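Local coordinates for protein minor fimbrium subunit Mfa5 (Porphyromonas gingivalis ATCC 33277, PDB 6TO1) that forms an accessory subunit of the minor fimbriae, the surface filaments that mediate biofilm formation and adhesion to host cells and other oral bacteria, at residues G430-T433 / H434-N437. Residues are numbered along the deposited sequence; the frame is centred on the assembly and turned at random.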
loop_
_atom_site.group_PDB
_atom_site.type_symbol
_atom_site.label_atom_id
_atom_site.label_comp_id
_atom_site.label_asym_id
_atom_site.label_seq_id
_atom_site.Cartn_x
_atom_site.Cartn_y
_atom_site.Cartn_z
ATOM N N GLY A 430 -5.829 30.285 -6.488
ATOM C CA GLY A 430 -6.964 29.449 -6.789
ATOM C C GLY A 430 -6.506 28.108 -7.295
ATOM O O GLY A 430 -5.366 27.688 -7.069
ATOM N N ASP A 431 -7.404 27.443 -7.995
ATOM C CA ASP A 431 -7.157 26.103 -8.496
ATOM C C ASP A 431 -6.248 26.174 -9.712
ATOM O O ASP A 431 -6.578 26.835 -10.701
ATOM C CB ASP A 431 -8.483 25.442 -8.839
ATOM C CG ASP A 431 -8.304 24.169 -9.594
ATOM O OD1 ASP A 431 -7.452 23.361 -9.190
ATOM O OD2 ASP A 431 -9.003 23.980 -10.598
ATOM N N VAL A 432 -5.098 25.510 -9.633
ATOM C CA VAL A 432 -4.146 25.497 -10.733
ATOM C C VAL A 432 -3.957 24.093 -11.289
ATOM O O VAL A 432 -3.007 23.843 -12.032
ATOM C CB VAL A 432 -2.798 26.119 -10.320
ATOM C CG1 VAL A 432 -3.010 27.576 -9.898
ATOM C CG2 VAL A 432 -2.104 25.334 -9.192
ATOM N N THR A 433 -4.876 23.180 -10.950
ATOM C CA THR A 433 -4.759 21.792 -11.384
ATOM C C THR A 433 -4.540 21.686 -12.886
ATOM O O THR A 433 -3.719 20.888 -13.348
ATOM C CB THR A 433 -6.004 21.005 -10.975
ATOM O OG1 THR A 433 -6.214 21.123 -9.564
ATOM C CG2 THR A 433 -5.855 19.546 -11.345
ATOM N N HIS A 434 -5.241 22.488 -13.672
ATOM C CA HIS A 434 -5.162 22.361 -15.124
ATOM C C HIS A 434 -4.078 23.227 -15.743
ATOM O O HIS A 434 -3.942 23.235 -16.968
ATOM C CB HIS A 434 -6.536 22.677 -15.727
ATOM C CG HIS A 434 -7.647 21.957 -15.031
ATOM N ND1 HIS A 434 -7.847 20.600 -15.168
ATOM C CD2 HIS A 434 -8.569 22.386 -14.140
ATOM C CE1 HIS A 434 -8.866 20.231 -14.414
ATOM N NE2 HIS A 434 -9.322 21.295 -13.780
ATOM N N LEU A 435 -3.277 23.911 -14.931
ATOM C CA LEU A 435 -2.111 24.637 -15.409
ATOM C C LEU A 435 -0.810 23.899 -15.124
ATOM O O LEU A 435 0.253 24.343 -15.582
ATOM C CB LEU A 435 -2.066 26.015 -14.755
ATOM C CG LEU A 435 -3.267 26.925 -15.048
ATOM C CD1 LEU A 435 -3.156 28.232 -14.286
ATOM C CD2 LEU A 435 -3.345 27.152 -16.545
ATOM N N LEU A 436 -0.882 22.801 -14.369
ATOM C CA LEU A 436 0.224 21.915 -14.036
ATOM C C LEU A 436 -0.046 20.523 -14.601
ATOM O O LEU A 436 -1.148 20.213 -15.051
ATOM C CB LEU A 436 0.401 21.803 -12.517
ATOM C CG LEU A 436 1.128 22.931 -11.810
ATOM C CD1 LEU A 436 0.495 24.269 -12.098
ATOM C CD2 LEU A 436 1.139 22.689 -10.300
ATOM N N ASN A 437 0.963 19.661 -14.553
ATOM C CA ASN A 437 0.789 18.242 -14.866
ATOM C C ASN A 437 0.588 17.520 -13.535
ATOM O O ASN A 437 1.526 17.413 -12.739
ATOM C CB ASN A 437 2.000 17.710 -15.628
ATOM C CG ASN A 437 1.875 16.243 -15.980
ATOM O OD1 ASN A 437 0.830 15.619 -15.770
ATOM N ND2 ASN A 437 2.950 15.680 -16.524
#
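Val432 and Leu435 are joined by the backbone bond that closes this turn. Leu435 N donates to Val432 O at 2.9 Å, with an N-H...O angle of 154°. Leu436 N adds a weak bond to Val432 O at 3.3 Å, so two successive amides converge on one oxygen.

Side-chain hydrogen bonds brace the entry to the turn. Asp431 OD1 accepts from Thr433 N at 3.1 Å and from Thr433 OG1 at 2.6 Å. The hydroxyl meets the syn lone pair of OD1, while the amide comes in well out of the carboxylate plane. With chi1 of Asp431 at 169°, CG lies opposite the backbone N, and the carboxylate reaches forward along the chain. Thr433 chi1 of -55° sets OG1 beside its own backbone N, which lets hydroxyl and amide reach the same OD1. The hydroxyl also takes the N-H of Val443.

Apolar contacts join the side chains on Val432. Leu436 CD1 lies 4.0 Å from Val432 CG2. Leu435 CD1 touches Val432 CG1 more loosely, at 4.4 Å. Leu436 CD1 also lies 3.5 Å from the carbonyl oxygen Val432 O. Leu426 touches Val432, Leu435 and Leu436, and Val443 packs on Val432 and Leu436.

His434 has two conformers. In the one described here, Thr433 CB lies over the centre of one ring face. Asp431 OD2 is 3.9 Å from His434 CD2, with carboxylate and ring planes nearly perpendicular. These ring contacts may not hold in the other conformer.

Thr433 and His434 have the backbone angles of a type I beta turn, and an Asx turn from Asp431 to Thr433 overlaps its start. Together they carry the chain from edge strand 430-431, paired with strand 442-446, to strand 437-438, which joins a different antiparallel sheet beside strand 463-473.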